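Local atomic coordinates of 3-carboxy-cis,cis-muconate cycloisomerase (Acinetobacter calcoaceticus, PDB entry 1Q5N), a protein that belongs, as a homotetrameric and largely helical cycloisomerase, to the fumarase/aspartase (lyase) superfamily, whose subunits assemble around long bundled helices. Residues A[118-121]-A[122-125]; A[127-130]-A[131-134]; A[177-180]-A[181-185]. All blocks are in the same frame, centred on the assembly; numbering follows the deposited sequence.

Contact 1: A[118-121]-A[122-125]; sequences CILQ and CRDA
Cys-122 N donates to Cys-118 O at 2.8 Å with an N-H...O angle of 163°, and the three bonds that follow, ending with Ala-125 N to Gln-121 O, repeat the same i to i+4 step. Leu-120 O has a second donor besides Asp-124 N: water 1, which gives it a hydrogen bond of 3.1 Å. That water accepts from Arg-123 NE at 3.0 Å, lying in the guanidinium plane at its edge, and donates only weakly to Asp-124 OD1. It therefore ties a backbone carbonyl to two neighbouring charged side chains. The outer ends of these chains are held elsewhere, Arg-123 NH1 by Leu-221 O and Asp-124 OD2 by the hydroxyl of Tyr-29.

Arg-123 starts with CG anti to its backbone N (chi1 -178°) and bends at chi3, which lays the guanidinium alongside Leu-120. The two side chains point the same way, and Leu-120 CD2 comes within 3.4 Å of Arg-123 NH2. One turn apart, the sulfurs of Cys-118 and Cys-122 are 4.1 Å from each other, in van der Waals contact; both residues also pack on Leu-331 of helix 323-351. Gln-121 leans on helix 23-43 and sends NE2 to Ile-20 O. The arrangement is that of a mid-helix segment in a helical bundle, with different faces of helix 110-146 meeting different neighbours.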
# COMPACT_ATOMS: atom_id res chain seq x y z
N CYS A 118 2.91 7.17 -23.72
CA CYS A 118 2.14 6.54 -22.65
C CYS A 118 0.62 6.69 -22.92
O CYS A 118 -0.12 5.70 -22.82
CB CYS A 118 2.49 7.17 -21.30
SG CYS A 118 1.54 6.46 -19.90
N ILE A 119 0.16 7.90 -23.24
CA ILE A 119 -1.26 8.10 -23.54
C ILE A 119 -1.72 7.32 -24.80
O ILE A 119 -2.87 6.83 -24.87
CB ILE A 119 -1.57 9.58 -23.71
CG1 ILE A 119 -1.42 10.28 -22.34
CG2 ILE A 119 -2.97 9.76 -24.29
CD1 ILE A 119 -2.28 9.68 -21.24
N LEU A 120 -0.82 7.17 -25.78
CA LEU A 120 -1.20 6.40 -26.96
C LEU A 120 -1.37 4.94 -26.53
O LEU A 120 -2.32 4.28 -26.97
CB LEU A 120 -0.14 6.50 -28.08
CG LEU A 120 -0.05 7.90 -28.75
CD1 LEU A 120 1.05 7.90 -29.80
CD2 LEU A 120 -1.38 8.26 -29.38
N GLN A 121 -0.47 4.44 -25.68
CA GLN A 121 -0.60 3.09 -25.19
C GLN A 121 -1.92 2.94 -24.39
O GLN A 121 -2.65 1.98 -24.59
CB GLN A 121 0.59 2.72 -24.29
CG GLN A 121 1.90 2.46 -25.02
CD GLN A 121 3.05 2.24 -24.03
OE1 GLN A 121 3.26 3.07 -23.15
NE2 GLN A 121 3.79 1.13 -24.17
N CYS A 122 -2.20 3.88 -23.50
CA CYS A 122 -3.41 3.84 -22.70
C CYS A 122 -4.65 3.85 -23.60
O CYS A 122 -5.67 3.22 -23.28
CB CYS A 122 -3.47 5.04 -21.74
SG CYS A 122 -2.28 4.98 -20.36
N ARG A 123 -4.59 4.61 -24.70
CA ARG A 123 -5.75 4.65 -25.56
C ARG A 123 -6.03 3.26 -26.12
O ARG A 123 -7.16 2.80 -26.11
CB ARG A 123 -5.57 5.64 -26.71
CG ARG A 123 -6.84 5.71 -27.59
CD ARG A 123 -6.77 6.84 -28.63
NE ARG A 123 -5.60 6.75 -29.51
CZ ARG A 123 -5.23 7.73 -30.36
NH1 ARG A 123 -5.93 8.87 -30.44
NH2 ARG A 123 -4.16 7.55 -31.13
N ASP A 124 -4.98 2.60 -26.58
CA ASP A 124 -5.18 1.30 -27.17
C ASP A 124 -5.54 0.20 -26.15
O ASP A 124 -6.38 -0.66 -26.44
CB ASP A 124 -3.93 0.89 -27.97
CG ASP A 124 -3.79 1.65 -29.31
OD1 ASP A 124 -4.77 2.29 -29.74
OD2 ASP A 124 -2.70 1.63 -29.93
N ALA A 125 -4.92 0.21 -24.97
CA ALA A 125 -5.23 -0.81 -23.98
C ALA A 125 -6.62 -0.55 -23.37
O ALA A 125 -7.29 -1.49 -22.98
CB ALA A 125 -4.12 -0.86 -22.88
O HOH W 1 -3.32 4.82 -29.84

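Contact 2: A[127-130]-A[131-134]; sequences AIVQ and NQVQ
Gln-132 N donates to Ile-128 O over 2.9 Å, with an N-H...O angle of 154°, and the side chain of the same glutamine then folds back along the preceding turn. Its CG stands beside the backbone N, anti to the carbonyl carbon (chi1 -66°), and the chain runs extended from there. This course carries Gln-132 CG to 3.3 Å from Ile-128 O and brings its OE1 to 3.5 Å from Val-129 CA. The Gln-132 side chain crosses those of Val-129 and Ile-128, three and four residues earlier, at a slant: Gln-132 OE1 is 3.9 Å from Val-129 CG2 and 4.1 Å from Ile-128 CG2. OE1 is buried against these carbons and has no hydrogen-bond partner in the model, whereas NE2 is satisfied by Ala-339 O on helix 323-351. The amide is thus held at one end by a polar bond and at the other by apolar contact.

Val-133 N closes the next i to i+4 bond, to Val-129 O, and Val-133 CG2 sits 3.3 Å from that same oxygen. The valine side chains themselves meet more loosely, CG1 of Val-129 and CG2 of Val-133 being 4.4 Å apart, and both rest on Leu-342 of helix 323-351. Val-133 also touches Leu-181 of helix 166-191. Gln-130 leads off in another direction: its OE1 accepts from Lys-188 NZ and its NE2 donates to Asn-185 OD1, both on helix 166-191. Ile-128 packs against helix 15-20. This is a mid-helix segment of 110-146, packed against helices 323-351, 166-191 and 15-20 in the helical bundle of the fumarase/aspartase fold.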
# COMPACT_ATOMS: atom_id res chain seq x y z
N ALA A 127 -9.22 0.48 -25.03
CA ALA A 127 -10.17 -0.03 -26.02
C ALA A 127 -10.33 -1.52 -25.76
O ALA A 127 -11.44 -2.03 -25.73
CB ALA A 127 -9.64 0.22 -27.51
N ILE A 128 -9.23 -2.23 -25.57
CA ILE A 128 -9.31 -3.65 -25.29
C ILE A 128 -10.01 -3.92 -23.95
O ILE A 128 -10.91 -4.76 -23.91
CB ILE A 128 -7.92 -4.29 -25.24
CG1 ILE A 128 -7.34 -4.34 -26.64
CG2 ILE A 128 -7.99 -5.73 -24.66
CD1 ILE A 128 -5.89 -4.70 -26.62
N VAL A 129 -9.64 -3.20 -22.88
CA VAL A 129 -10.27 -3.43 -21.57
C VAL A 129 -11.75 -3.11 -21.65
O VAL A 129 -12.59 -3.85 -21.09
CB VAL A 129 -9.60 -2.55 -20.46
CG1 VAL A 129 -10.51 -2.42 -19.26
CG2 VAL A 129 -8.29 -3.17 -20.06
N GLN A 130 -12.10 -2.05 -22.37
CA GLN A 130 -13.51 -1.67 -22.46
C GLN A 130 -14.28 -2.78 -23.19
O GLN A 130 -15.38 -3.17 -22.80
CB GLN A 130 -13.67 -0.35 -23.22
CG GLN A 130 -15.12 -0.01 -23.47
CD GLN A 130 -15.34 1.44 -23.82
OE1 GLN A 130 -14.45 2.12 -24.36
NE2 GLN A 130 -16.55 1.94 -23.52
N ASN A 131 -13.69 -3.31 -24.24
CA ASN A 131 -14.39 -4.35 -24.93
C ASN A 131 -14.53 -5.61 -24.03
O ASN A 131 -15.55 -6.29 -24.08
CB ASN A 131 -13.69 -4.69 -26.24
CG ASN A 131 -14.46 -5.71 -27.04
OD1 ASN A 131 -13.92 -6.77 -27.39
ND2 ASN A 131 -15.76 -5.42 -27.32
N GLN A 132 -13.52 -5.91 -23.21
CA GLN A 132 -13.63 -7.06 -22.30
C GLN A 132 -14.76 -6.81 -21.30
O GLN A 132 -15.57 -7.68 -21.04
CB GLN A 132 -12.35 -7.27 -21.54
CG GLN A 132 -11.18 -7.67 -22.39
CD GLN A 132 -9.91 -7.78 -21.55
OE1 GLN A 132 -9.47 -6.78 -21.00
NE2 GLN A 132 -9.34 -8.98 -21.44
N VAL A 133 -14.86 -5.60 -20.77
CA VAL A 133 -15.92 -5.33 -19.81
C VAL A 133 -17.30 -5.47 -20.47
O VAL A 133 -18.25 -5.97 -19.85
CB VAL A 133 -15.78 -3.94 -19.22
CG1 VAL A 133 -17.01 -3.59 -18.41
CG2 VAL A 133 -14.52 -3.89 -18.37
N GLN A 134 -17.41 -5.00 -21.72
CA GLN A 134 -18.63 -5.05 -22.48
C GLN A 134 -19.06 -6.54 -22.65
O GLN A 134 -20.22 -6.86 -22.47
CB GLN A 134 -18.38 -4.40 -23.86
CG GLN A 134 -19.57 -4.36 -24.78
CD GLN A 134 -20.71 -3.49 -24.21
OE1 GLN A 134 -20.51 -2.32 -23.89
NE2 GLN A 134 -21.91 -4.08 -24.09

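Contact 3: A[177-180]-A[181-185]; sequences FKRD and LDRIN
Lys-178 and Asp-182, one turn apart, are brought together by a lysine that leaves its backbone at an unusual chi1 of 123° and bends again at chi2, while Asp-182 keeps CG beside its backbone N. The remaining lysine chain is extended and crosses the carboxylate at a slant. Lys-178 NZ reaches Asp-182 OD2 at 2.7 Å in a salt bridge that uses the syn lone pair, and Lys-178 CE follows at 3.2 Å from the same oxygen. The same two residues are also joined by the backbone bond from Asp-182 N to Lys-178 O.

The second salt bridge links residues three apart (i to i+3). Arg-183, extended from CG to NE, turns back over the preceding turn, with CG 3.3 Å from Arg-179 O. Arg-183 NH1 then meets Asp-180 OD1 at 2.9 Å, the oxygen lying in the guanidinium plane at its edge. The carboxylate plane is turned 51° from that of the guanidinium, and the N-H...O angle is only 122°, so as a hydrogen bond this link is weak.

Arg-179 NE and Arg-183 NH2 stand 4.5 Å apart, a proximity consistent with the anion they share: both form salt bridges to Asp-235 OD2 of the second subunit. NH2 of Arg-183 has a further salt bridge to Glu-239 of that subunit, which probably offsets the like charges. On other sides, Leu-181 touches Val-133 and Phe-177 packs on Val-251 and Met-254 of helix 235-261. The arrangement is that of a bundle helix at a subunit interface, 166-191, whose intrahelical ion pairs adjoin a charged cluster shared between two chains of the tetramer.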
# COMPACT_ATOMS: atom_id res chain seq x y z
N PHE A 177 -20.56 -4.17 -13.70
CA PHE A 177 -19.85 -3.98 -14.95
C PHE A 177 -20.40 -2.76 -15.72
O PHE A 177 -19.63 -2.00 -16.34
CB PHE A 177 -19.94 -5.23 -15.82
CG PHE A 177 -19.07 -6.33 -15.38
CD1 PHE A 177 -17.70 -6.10 -15.14
CD2 PHE A 177 -19.56 -7.62 -15.27
CE1 PHE A 177 -16.80 -7.16 -14.83
CE2 PHE A 177 -18.68 -8.71 -14.95
CZ PHE A 177 -17.29 -8.46 -14.74
N LYS A 178 -21.71 -2.55 -15.66
CA LYS A 178 -22.28 -1.41 -16.35
C LYS A 178 -21.74 -0.11 -15.75
O LYS A 178 -21.42 0.80 -16.48
CB LYS A 178 -23.82 -1.51 -16.35
CG LYS A 178 -24.57 -0.38 -15.75
CD LYS A 178 -24.88 0.73 -16.72
CE LYS A 178 -25.53 1.85 -15.89
NZ LYS A 178 -25.74 3.13 -16.67
N ARG A 179 -21.61 -0.03 -14.43
CA ARG A 179 -21.06 1.21 -13.85
C ARG A 179 -19.57 1.40 -14.29
O ARG A 179 -19.08 2.53 -14.41
CB ARG A 179 -21.19 1.19 -12.31
CG ARG A 179 -22.59 1.33 -11.84
CD ARG A 179 -22.63 1.53 -10.32
NE ARG A 179 -22.16 0.34 -9.56
CZ ARG A 179 -22.87 -0.78 -9.37
NH1 ARG A 179 -24.09 -0.91 -9.89
NH2 ARG A 179 -22.40 -1.76 -8.62
N ASP A 180 -18.86 0.30 -14.55
CA ASP A 180 -17.50 0.39 -15.03
C ASP A 180 -17.48 0.96 -16.46
O ASP A 180 -16.58 1.74 -16.82
CB ASP A 180 -16.82 -0.97 -15.04
CG ASP A 180 -16.53 -1.47 -13.64
OD1 ASP A 180 -16.34 -0.63 -12.72
OD2 ASP A 180 -16.48 -2.72 -13.46
N LEU A 181 -18.42 0.51 -17.28
CA LEU A 181 -18.54 1.00 -18.65
C LEU A 181 -18.80 2.54 -18.59
O LEU A 181 -18.24 3.30 -19.35
CB LEU A 181 -19.68 0.29 -19.35
CG LEU A 181 -19.39 -0.77 -20.41
CD1 LEU A 181 -17.96 -1.20 -20.53
CD2 LEU A 181 -20.29 -1.93 -20.08
N ASP A 182 -19.62 2.98 -17.65
CA ASP A 182 -19.89 4.39 -17.54
C ASP A 182 -18.63 5.17 -17.12
O ASP A 182 -18.35 6.27 -17.63
CB ASP A 182 -20.99 4.66 -16.52
CG ASP A 182 -22.40 4.17 -16.97
OD1 ASP A 182 -22.62 3.87 -18.17
OD2 ASP A 182 -23.30 4.10 -16.08
N ARG A 183 -17.89 4.61 -16.17
CA ARG A 183 -16.68 5.26 -15.69
C ARG A 183 -15.65 5.41 -16.80
O ARG A 183 -15.05 6.47 -16.95
CB ARG A 183 -16.05 4.47 -14.55
CG ARG A 183 -16.79 4.61 -13.26
CD ARG A 183 -16.16 3.71 -12.18
NE ARG A 183 -17.00 3.74 -11.00
CZ ARG A 183 -17.66 2.69 -10.53
NH1 ARG A 183 -17.57 1.50 -11.14
NH2 ARG A 183 -18.45 2.83 -9.46
N ILE A 184 -15.48 4.34 -17.58
CA ILE A 184 -14.53 4.37 -18.68
C ILE A 184 -14.93 5.48 -19.70
O ILE A 184 -14.09 6.29 -20.09
CB ILE A 184 -14.46 3.00 -19.40
CG1 ILE A 184 -13.71 2.01 -18.52
CG2 ILE A 184 -13.83 3.16 -20.79
CD1 ILE A 184 -13.56 0.63 -19.09
N ASN A 185 -16.20 5.54 -20.08
CA ASN A 185 -16.61 6.54 -21.06
C ASN A 185 -16.46 7.95 -20.52
O ASN A 185 -16.10 8.84 -21.28
CB ASN A 185 -18.06 6.31 -21.55
CG ASN A 185 -18.15 5.12 -22.51
OD1 ASN A 185 -17.30 4.95 -23.41
ND2 ASN A 185 -19.18 4.29 -22.33

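How the contacts relate
Contacts 1 and 2 follow one another on helix 110-146, with centres 13 Å apart, while contact 3 belongs to helix 166-191. Direct touch joins contacts 2 and 3: Val-133 CG1 lies 3.3 Å from Leu-181 CD1, and Gln-130 NE2 makes a probable hydrogen bond of 3.1 Å to Asn-185 OD1. The nearest atoms of contacts 1 and 3 are about 8 Å apart. Contacts 1 and 3 are mostly buried, contact 2 only partly. Their chemistry differs with their neighbours: a water bridge and cysteine sulfurs in contact 1, amides and valines in contact 2, and ion pairs in contact 3, the one of the three that lies at a subunit interface.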